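Side-chain contacts in F420-H2 Dependent Reductase A (Mycobacterium smegmatis str. MC2 155, PDB 3H96), which probably passes hydride between coenzyme F420 and quinones, and belongs to the mycobacterial F420-H2-dependent reductases that degrade aflatoxins: residues V35-R40 against K44-P49; M50-S55 against G60-F65; A66-A69 against N74-W77; R110-Q115 against P120-Y125. All coordinates share one frame; numbering follows the deposited sequence.

Contact 1 of 4, residues V35-R40 against K44-P49; sequences VHHVGR and KAAVTP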
# COMPACT_ATOMS: atom_id res chain seq x y z
N VAL A 35 -6.63 0.97 -3.25
CA VAL A 35 -7.01 1.45 -1.91
C VAL A 35 -7.94 2.62 -2.10
O VAL A 35 -7.57 3.64 -2.75
CB VAL A 35 -5.77 1.87 -1.12
CG1 VAL A 35 -6.18 2.54 0.24
CG2 VAL A 35 -4.73 0.65 -1.02
N HIS A 36 -9.15 2.52 -1.56
CA HIS A 36 -10.08 3.67 -1.60
C HIS A 36 -9.87 4.40 -0.30
O HIS A 36 -10.01 3.80 0.78
CB HIS A 36 -11.57 3.23 -1.65
CG HIS A 36 -11.98 2.60 -2.94
ND1 HIS A 36 -11.42 1.43 -3.41
CD2 HIS A 36 -12.95 2.93 -3.82
CE1 HIS A 36 -11.99 1.09 -4.54
NE2 HIS A 36 -12.94 1.97 -4.81
N HIS A 37 -9.56 5.70 -0.38
CA HIS A 37 -9.29 6.50 0.78
C HIS A 37 -9.99 7.85 0.62
O HIS A 37 -10.51 8.19 -0.49
CB HIS A 37 -7.76 6.65 1.07
CG HIS A 37 -6.96 7.11 -0.11
ND1 HIS A 37 -6.41 8.37 -0.20
CD2 HIS A 37 -6.64 6.48 -1.27
CE1 HIS A 37 -5.81 8.51 -1.37
NE2 HIS A 37 -5.91 7.37 -2.03
N VAL A 38 -9.98 8.62 1.70
CA VAL A 38 -10.64 9.89 1.67
C VAL A 38 -9.75 10.92 2.33
O VAL A 38 -9.18 10.69 3.39
CB VAL A 38 -12.04 9.82 2.37
CG1 VAL A 38 -11.93 10.12 3.85
CG2 VAL A 38 -13.04 10.78 1.71
N GLY A 39 -9.62 12.07 1.66
CA GLY A 39 -8.68 13.12 2.11
C GLY A 39 -9.02 13.60 3.51
O GLY A 39 -10.15 14.03 3.75
N ARG A 40 -8.06 13.47 4.44
CA ARG A 40 -8.27 13.83 5.80
C ARG A 40 -8.53 15.33 5.96
O ARG A 40 -9.04 15.75 6.96
CB ARG A 40 -7.10 13.36 6.64
CG ARG A 40 -5.76 14.01 6.22
CD ARG A 40 -4.76 14.01 7.37
NE ARG A 40 -3.57 14.78 6.99
CZ ARG A 40 -2.76 15.40 7.84
NH1 ARG A 40 -2.96 15.30 9.16
NH2 ARG A 40 -1.73 16.09 7.37
N LYS A 44 -12.34 14.28 0.17
CA LYS A 44 -12.62 13.78 -1.18
C LYS A 44 -12.09 12.37 -1.32
O LYS A 44 -10.94 12.13 -0.98
CB LYS A 44 -11.89 14.58 -2.25
CG LYS A 44 -12.26 16.04 -2.54
CD LYS A 44 -11.77 16.29 -4.04
CE LYS A 44 -11.53 14.89 -4.74
NZ LYS A 44 -11.44 14.81 -6.28
N ALA A 45 -12.91 11.49 -1.92
CA ALA A 45 -12.60 10.08 -2.17
C ALA A 45 -11.50 9.95 -3.27
O ALA A 45 -11.51 10.69 -4.24
CB ALA A 45 -13.94 9.28 -2.65
N ALA A 46 -10.60 8.99 -3.13
CA ALA A 46 -9.60 8.77 -4.16
C ALA A 46 -9.35 7.28 -4.11
O ALA A 46 -9.72 6.62 -3.12
CB ALA A 46 -8.32 9.51 -3.79
N VAL A 47 -8.74 6.76 -5.18
CA VAL A 47 -8.48 5.35 -5.33
C VAL A 47 -7.01 5.29 -5.80
O VAL A 47 -6.64 5.93 -6.82
CB VAL A 47 -9.37 4.70 -6.38
CG1 VAL A 47 -8.97 3.23 -6.53
CG2 VAL A 47 -10.86 4.81 -5.98
N THR A 48 -6.15 4.60 -5.05
CA THR A 48 -4.73 4.63 -5.37
C THR A 48 -4.31 3.17 -5.50
O THR A 48 -4.45 2.41 -4.54
CB THR A 48 -3.89 5.39 -4.27
OG1 THR A 48 -4.38 6.75 -4.16
CG2 THR A 48 -2.35 5.40 -4.62
N PRO A 49 -3.76 2.80 -6.68
CA PRO A 49 -3.27 1.41 -6.80
C PRO A 49 -1.88 1.34 -6.21
O PRO A 49 -1.12 2.32 -6.29
CB PRO A 49 -3.22 1.17 -8.31
CG PRO A 49 -3.05 2.59 -8.90
CD PRO A 49 -3.58 3.59 -7.92
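With CG lodged between its own backbone N and carbonyl carbon (chi1 51°), His37 swings its imidazole across the neighbouring strand toward Thr48, whose OG1 stands anti to its carbonyl carbon (chi1 -59°). The two groups meet on one face of an antiparallel beta hairpin, strands 32-38 and 45-51, at one margin of the sheet in this F420-binding relative of the FMN-binding split barrels. His37 NE2 and Thr48 OG1 lie 2.7 Å apart in a hydrogen bond whose proton either could supply, with the hydroxyl at the ring edge and in its plane. This bond is diagonal to the register, since His37 pairs with Ala46 and Thr48 with Val35. Ala46 CB rests over a face of the His37 ring, 3.9 Å from its centroid, in a CH-pi contact. Because ND1 is hydrogen-bonded to Asn80 ND2 of helix 76-84, both ring nitrogens are engaged, which should hold the imidazole against rotation.

The other face of the hairpin carries a second ring-aliphatic pair. His36 and Val47 lie side by side and point the same way, and Val47 CG2 sits over the His36 ring in a CH-pi contact, 3.8 Å from its centroid. Between the two faces the backbone supplies two reciprocal pairs of hydrogen bonds, Val35 with Thr48 and His37 with Ala46. Flanking the first of these, Val47 CA directs a C-H contact at Val35 O, 3.2 Å away. Near the turn, the last bond of the series joins Gly39 N to Lys44 O at 3.0 Å.

Contact 2 of 4, residues M50-S55 against G60-F65; sequences MMYLPS and GTIYVF
Leu53 and Tyr63 form the antiparallel hydrogen-bonded pair of a short beta hairpin, strands 53-54 and 61-65, with Leu53 N to Tyr63 O at 3.0 Å and Tyr63 N to Leu53 O at 2.9 Å. Toward its turn Ser55 N adds a longer bond to Thr61 O; Ser55 OG is hydrogen-bonded to the backbone N of Asp57 and of Asp58, and Thr61 OG1 to the Asp58 carboxylate.

Side chains pack on both faces. Ile62 holds CG1 between its backbone N and carbonyl carbon (chi1 63°), an arrangement that lays CD1 over a face of the Tyr52 ring, 4.2 Å from the centroid. Its other branch, CG2, reaches Tyr52 CE1 at 3.5 Å, and the two side chains cross at about a right angle. The side chain of selenomethionine Met50 likewise passes crosswise to that of Val64, with SE 3.7 Å from Val64 CB. On the face of Leu53 and Tyr63, Leu53 CB meets the edge of the Phe65 ring, in its plane, at CE2.

Away from the turn the strands diverge, and a water bridges the backbones, giving a hydrogen to Met51 O at 2.8 Å and accepting one from Phe65 N at the same 2.8 Å.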
# COMPACT_ATOMS: atom_id res chain seq x y z
N MSE A 50 -1.51 0.18 -5.66
CA MSE A 50 -0.16 0.05 -5.11
C MSE A 50 0.10 -1.42 -4.92
O MSE A 50 -0.84 -2.20 -4.98
CB MSE A 50 -0.09 0.82 -3.75
CG MSE A 50 -0.93 0.17 -2.66
SE MSE A 50 -0.91 1.32 -1.09
CE MSE A 50 -1.89 2.92 -1.75
N MSE A 51 1.37 -1.80 -4.71
CA MSE A 51 1.68 -3.16 -4.32
C MSE A 51 1.25 -3.49 -2.88
O MSE A 51 1.14 -2.60 -2.05
CB MSE A 51 3.19 -3.36 -4.44
CG MSE A 51 3.67 -3.48 -5.92
SE MSE A 51 5.62 -3.90 -5.80
CE MSE A 51 6.19 -3.77 -7.72
N TYR A 52 1.02 -4.77 -2.58
CA TYR A 52 0.99 -5.17 -1.19
C TYR A 52 1.81 -6.40 -0.93
O TYR A 52 2.18 -7.10 -1.85
CB TYR A 52 -0.47 -5.41 -0.76
CG TYR A 52 -1.08 -6.65 -1.31
CD1 TYR A 52 -0.90 -7.89 -0.64
CD2 TYR A 52 -1.85 -6.60 -2.46
CE1 TYR A 52 -1.48 -9.05 -1.11
CE2 TYR A 52 -2.43 -7.78 -2.97
CZ TYR A 52 -2.27 -8.99 -2.30
OH TYR A 52 -2.91 -10.12 -2.83
N LEU A 53 2.08 -6.69 0.34
CA LEU A 53 2.71 -7.94 0.70
C LEU A 53 1.70 -8.68 1.53
O LEU A 53 1.23 -8.15 2.56
CB LEU A 53 3.97 -7.65 1.53
CG LEU A 53 4.73 -8.93 1.99
CD1 LEU A 53 5.47 -9.56 0.78
CD2 LEU A 53 5.78 -8.52 3.01
N PRO A 54 1.37 -9.92 1.13
CA PRO A 54 0.44 -10.63 2.02
C PRO A 54 1.04 -11.04 3.39
O PRO A 54 2.25 -11.22 3.57
CB PRO A 54 -0.05 -11.85 1.20
CG PRO A 54 0.98 -11.97 -0.11
CD PRO A 54 1.84 -10.68 -0.07
N SER A 55 0.20 -11.08 4.41
CA SER A 55 0.66 -11.41 5.73
C SER A 55 1.11 -12.87 5.72
O SER A 55 0.47 -13.70 5.20
CB SER A 55 -0.42 -11.24 6.79
OG SER A 55 -0.08 -11.90 7.95
N GLY A 60 -6.34 -12.87 5.29
CA GLY A 60 -7.20 -11.66 5.39
C GLY A 60 -6.47 -10.36 5.75
O GLY A 60 -7.05 -9.28 5.54
N THR A 61 -5.20 -10.44 6.16
CA THR A 61 -4.35 -9.19 6.40
C THR A 61 -3.35 -8.96 5.27
O THR A 61 -2.73 -9.91 4.85
CB THR A 61 -3.64 -9.26 7.79
OG1 THR A 61 -4.64 -9.26 8.80
CG2 THR A 61 -2.75 -8.03 8.08
N ILE A 62 -3.21 -7.72 4.75
CA ILE A 62 -2.18 -7.40 3.75
C ILE A 62 -1.43 -6.21 4.33
O ILE A 62 -1.97 -5.48 5.17
CB ILE A 62 -2.75 -7.13 2.30
CG1 ILE A 62 -3.69 -5.91 2.24
CG2 ILE A 62 -3.50 -8.43 1.74
CD1 ILE A 62 -4.07 -5.43 0.76
N TYR A 63 -0.20 -6.01 3.89
CA TYR A 63 0.63 -4.89 4.31
C TYR A 63 0.87 -3.97 3.15
O TYR A 63 1.20 -4.46 2.07
CB TYR A 63 1.98 -5.44 4.80
CG TYR A 63 1.83 -6.25 6.01
CD1 TYR A 63 1.40 -5.66 7.20
CD2 TYR A 63 2.06 -7.63 5.99
CE1 TYR A 63 1.26 -6.42 8.36
CE2 TYR A 63 1.90 -8.38 7.13
CZ TYR A 63 1.50 -7.77 8.30
OH TYR A 63 1.39 -8.51 9.46
N VAL A 64 0.69 -2.64 3.33
CA VAL A 64 1.05 -1.71 2.27
C VAL A 64 2.18 -0.80 2.78
O VAL A 64 2.41 -0.72 3.99
CB VAL A 64 -0.13 -0.89 1.74
CG1 VAL A 64 -1.23 -1.85 1.06
CG2 VAL A 64 -0.84 -0.23 2.89
N PHE A 65 2.87 -0.13 1.85
CA PHE A 65 4.14 0.53 2.19
C PHE A 65 3.99 1.90 1.74
O PHE A 65 3.81 2.13 0.52
CB PHE A 65 5.31 -0.16 1.40
CG PHE A 65 5.47 -1.60 1.78
CD1 PHE A 65 6.25 -1.98 2.92
CD2 PHE A 65 4.70 -2.57 1.14
CE1 PHE A 65 6.30 -3.28 3.34
CE2 PHE A 65 4.77 -3.92 1.58
CZ PHE A 65 5.56 -4.27 2.65
O HOH W 1 2.34 -0.39 -0.90

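Contact 3 of 4, residues A66-A69 against N74-W77; sequences ASKA and NPAW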
# COMPACT_ATOMS: atom_id res chain seq x y z
N ALA A 66 4.08 2.85 2.66
CA ALA A 66 3.92 4.27 2.26
C ALA A 66 5.21 4.87 1.70
O ALA A 66 5.74 5.85 2.24
CB ALA A 66 3.36 5.09 3.45
N SER A 67 5.73 4.25 0.65
CA SER A 67 7.08 4.48 0.17
C SER A 67 7.23 5.74 -0.70
O SER A 67 8.24 6.46 -0.62
CB SER A 67 7.50 3.23 -0.64
OG SER A 67 6.49 2.88 -1.58
N LYS A 68 6.21 6.03 -1.50
CA LYS A 68 6.24 7.21 -2.38
C LYS A 68 7.60 7.34 -3.11
O LYS A 68 8.19 8.42 -3.17
CB LYS A 68 5.89 8.50 -1.60
CG LYS A 68 5.60 9.66 -2.54
CD LYS A 68 4.66 10.64 -1.91
CE LYS A 68 5.33 11.86 -1.42
NZ LYS A 68 5.23 12.94 -2.44
N ALA A 69 8.09 6.20 -3.60
CA ALA A 69 9.35 6.10 -4.34
C ALA A 69 10.51 6.76 -3.60
O ALA A 69 11.42 7.34 -4.23
CB ALA A 69 9.18 6.76 -5.77
N ASN A 74 5.90 11.44 3.44
CA ASN A 74 4.84 10.43 3.30
C ASN A 74 3.76 10.83 2.30
O ASN A 74 3.41 12.03 2.17
CB ASN A 74 4.18 10.20 4.62
CG ASN A 74 5.11 9.59 5.61
OD1 ASN A 74 5.87 8.66 5.29
ND2 ASN A 74 5.06 10.10 6.83
N PRO A 75 3.21 9.83 1.59
CA PRO A 75 2.08 10.09 0.66
C PRO A 75 0.78 10.47 1.36
O PRO A 75 0.54 10.07 2.52
CB PRO A 75 1.95 8.76 -0.11
CG PRO A 75 2.44 7.69 0.89
CD PRO A 75 3.54 8.40 1.73
N ALA A 76 -0.09 11.23 0.68
CA ALA A 76 -1.31 11.66 1.27
C ALA A 76 -2.13 10.45 1.70
O ALA A 76 -2.77 10.51 2.75
CB ALA A 76 -2.17 12.57 0.30
N TRP A 77 -2.18 9.37 0.91
CA TRP A 77 -3.03 8.22 1.32
C TRP A 77 -2.72 7.64 2.74
O TRP A 77 -3.60 7.17 3.47
CB TRP A 77 -3.06 7.14 0.26
CG TRP A 77 -1.77 6.43 -0.03
CD1 TRP A 77 -0.92 6.68 -1.10
CD2 TRP A 77 -1.18 5.37 0.72
NE1 TRP A 77 0.17 5.80 -1.04
CE2 TRP A 77 0.02 5.01 0.07
CE3 TRP A 77 -1.55 4.69 1.89
CZ2 TRP A 77 0.82 3.98 0.51
CZ3 TRP A 77 -0.74 3.70 2.36
CH2 TRP A 77 0.44 3.33 1.66
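Ala66 O and Asn74 OD1, 4.1 Å apart, do not bond to each other; both are gripped by the same guanidinium nitrogen, NH1 of Arg133. Arg133 also reaches Ser67 O through NH2, so one arginine clasps the two ends of this loop. The other end of the Asn74 amide, ND2, is hydrogen-bonded to the hydroxyl of Tyr79, which leaves the group little freedom to turn.

What passes directly between residues 66-69 and 74-77 is van der Waals packing, centred on Pro75. Its CD presses on Ala66 O at 3.4 Å, while the methyl CB of Ala66 lies 3.7 Å from the same CD. Trp77 completes the seat. Its CG stands between the backbone N and the carbonyl carbon (chi1 65°), and the indole folds back beneath Pro75, whose CG lies over one ring face near the rim. The six-membered ring approaches Ala66 obliquely through CZ2 and CH2, with Trp77 CZ2 3.6 Å from Ala66 CA. Lys68, at left-handed backbone angles, runs past Pro75 in the opposite direction, and its CD lies 3.7 Å from Pro75 CA.

The loop thus folds back between strand 61-65 and helix 76-84. Trp77, in the first turn of that helix, also rests on Thr48 and Met50 of strand 45-51, the backbone of Ala66 is hydrogen-bonded to that of Pro136, and Ser67 faces Phe122 and Tyr125 of helix 121-128.

Contact 4 of 4, residues R110-Q115 against P120-Y125; sequences RIYSEQ and PGFADY
Tyr112 extends its ring from helix 105-118 with CG anti to the backbone N (chi1 -157°), and the phenol arrives at the main chain of helix 121-128. There its OH donates a hydrogen bond of 2.7 Å to Phe122 O. The acceptor lies at the edge of the tyrosine ring, in its plane, whereas the hydroxyl is tilted 31° from the plane of the carbonyl. Tyr112 OH also lies at the edge of the Phe122 ring, 3.6 Å from Phe122 CD1, and the two aromatic side chains cross at about a right angle.

Gln115, one turn on, treats Phe122 differently. Its CG, anti to the backbone N, comes over the centre of the phenylalanine ring in a CH-pi contact, 3.9 Å from the centroid. A bend at chi2 (63°) then brings OE1 above the same face, 3.6 Å from Phe122 CE2, with the amide steeply inclined to the ring. On the opposite face Tyr125 brings CE2 over the ring centre, so Phe122 is held between a glutamine and a tyrosine, one from each helix.

The arrangement fastens two consecutive helices: the axes of segments 110-115 and 121-125 run 130° apart and come within 9.4 Å of each other. Gln115 also leans on Leu53 and Phe65 of the sheet, Phe122 touches Met51 of strand 45-51, and Tyr112 and Tyr125 both pack on Ile135 in a neighbouring loop.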
# COMPACT_ATOMS: atom_id res chain seq x y z
N ARG A 110 10.79 -6.23 9.91
CA ARG A 110 10.76 -7.52 9.33
C ARG A 110 9.88 -7.58 8.10
O ARG A 110 10.26 -8.19 7.12
CB ARG A 110 10.58 -8.69 10.33
CG ARG A 110 9.24 -8.90 10.81
CD ARG A 110 9.09 -10.26 11.49
NE ARG A 110 8.03 -10.21 12.49
CZ ARG A 110 6.74 -10.05 12.21
NH1 ARG A 110 6.35 -9.93 10.96
NH2 ARG A 110 5.84 -10.00 13.19
N ILE A 111 8.72 -6.92 8.14
CA ILE A 111 7.82 -6.96 6.98
C ILE A 111 8.47 -6.14 5.83
O ILE A 111 8.50 -6.60 4.69
CB ILE A 111 6.46 -6.43 7.34
CG1 ILE A 111 5.76 -7.40 8.32
CG2 ILE A 111 5.57 -6.10 6.10
CD1 ILE A 111 4.80 -6.64 9.20
N TYR A 112 9.04 -4.97 6.16
CA TYR A 112 9.74 -4.22 5.15
C TYR A 112 10.88 -5.05 4.58
O TYR A 112 11.06 -5.05 3.37
CB TYR A 112 10.30 -2.89 5.69
CG TYR A 112 10.50 -1.91 4.55
CD1 TYR A 112 11.68 -1.93 3.77
CD2 TYR A 112 9.49 -0.97 4.23
CE1 TYR A 112 11.84 -1.05 2.70
CE2 TYR A 112 9.64 -0.06 3.18
CZ TYR A 112 10.85 -0.14 2.42
OH TYR A 112 11.05 0.72 1.39
N SER A 113 11.67 -5.75 5.41
CA SER A 113 12.76 -6.57 4.83
C SER A 113 12.29 -7.61 3.86
O SER A 113 12.96 -7.84 2.91
CB SER A 113 13.62 -7.29 5.88
OG SER A 113 13.95 -6.33 6.83
N GLU A 114 11.14 -8.24 4.10
CA GLU A 114 10.62 -9.27 3.16
C GLU A 114 10.20 -8.60 1.86
O GLU A 114 10.50 -9.07 0.75
CB GLU A 114 9.44 -10.06 3.81
CG GLU A 114 8.84 -11.20 2.91
CD GLU A 114 9.91 -12.25 2.46
OE1 GLU A 114 9.76 -12.88 1.37
OE2 GLU A 114 10.92 -12.40 3.18
N GLN A 115 9.54 -7.45 1.98
CA GLN A 115 9.18 -6.73 0.75
C GLN A 115 10.42 -6.35 -0.08
O GLN A 115 10.46 -6.55 -1.31
CB GLN A 115 8.39 -5.47 1.09
CG GLN A 115 7.90 -4.67 -0.19
CD GLN A 115 6.90 -5.41 -1.11
OE1 GLN A 115 6.49 -4.87 -2.18
NE2 GLN A 115 6.55 -6.61 -0.75
N PRO A 120 13.95 -5.35 -4.55
CA PRO A 120 15.01 -4.60 -3.84
C PRO A 120 15.02 -3.10 -4.13
O PRO A 120 15.71 -2.34 -3.44
CB PRO A 120 16.29 -5.28 -4.30
CG PRO A 120 15.88 -6.69 -4.63
CD PRO A 120 14.46 -6.56 -5.23
N GLY A 121 14.24 -2.63 -5.12
CA GLY A 121 13.95 -1.18 -5.20
C GLY A 121 13.47 -0.58 -3.84
O GLY A 121 13.75 0.63 -3.50
N PHE A 122 12.75 -1.41 -3.06
CA PHE A 122 12.30 -0.95 -1.74
C PHE A 122 13.50 -0.64 -0.80
O PHE A 122 13.38 0.27 0.04
CB PHE A 122 11.29 -1.88 -1.12
CG PHE A 122 9.88 -1.69 -1.70
CD1 PHE A 122 8.95 -0.87 -1.06
CD2 PHE A 122 9.53 -2.29 -2.91
CE1 PHE A 122 7.67 -0.64 -1.62
CE2 PHE A 122 8.26 -2.05 -3.48
CZ PHE A 122 7.35 -1.25 -2.82
N ALA A 123 14.62 -1.37 -0.96
CA ALA A 123 15.80 -1.08 -0.16
C ALA A 123 16.40 0.26 -0.59
O ALA A 123 16.91 1.02 0.23
CB ALA A 123 16.89 -2.23 -0.23
N ASP A 124 16.31 0.58 -1.87
CA ASP A 124 16.78 1.90 -2.31
C ASP A 124 15.90 2.99 -1.72
O ASP A 124 16.40 4.03 -1.27
CB ASP A 124 16.84 1.97 -3.85
CG ASP A 124 17.40 3.33 -4.37
OD1 ASP A 124 18.59 3.64 -4.13
OD2 ASP A 124 16.63 4.13 -4.98
N TYR A 125 14.57 2.78 -1.63
CA TYR A 125 13.72 3.85 -1.07
C TYR A 125 14.17 4.15 0.35
O TYR A 125 14.18 5.30 0.77
CB TYR A 125 12.24 3.52 -1.05
CG TYR A 125 11.68 3.15 -2.41
CD1 TYR A 125 12.20 3.69 -3.60
CD2 TYR A 125 10.61 2.29 -2.49
CE1 TYR A 125 11.65 3.34 -4.84
CE2 TYR A 125 10.08 1.95 -3.66
CZ TYR A 125 10.57 2.47 -4.84
OH TYR A 125 9.99 2.06 -6.01

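Followed from the N terminus, the four contacts form a series without nesting or crossing, each closing a short loop before the next opens. Contacts 1 and 2 close the turns of successive hairpins, share strand 45-51 and meet where Val35 CG2 touches Met50 CE. Contact 3 closes the loop leading from strand 61-65 into helix 76-84; its Trp77 reaches back to both, lying against His37 and Val64. Contact 4 closes the bend between helices 105-118 and 121-128. It lies across the chain's centre from contact 1 without touching it, but packs Ile111 on Tyr63 of contact 2 and Tyr125 on Ala69 of contact 3. As a worked example, each closure is local in sequence, and packing between them ties sheet, loop and helices together.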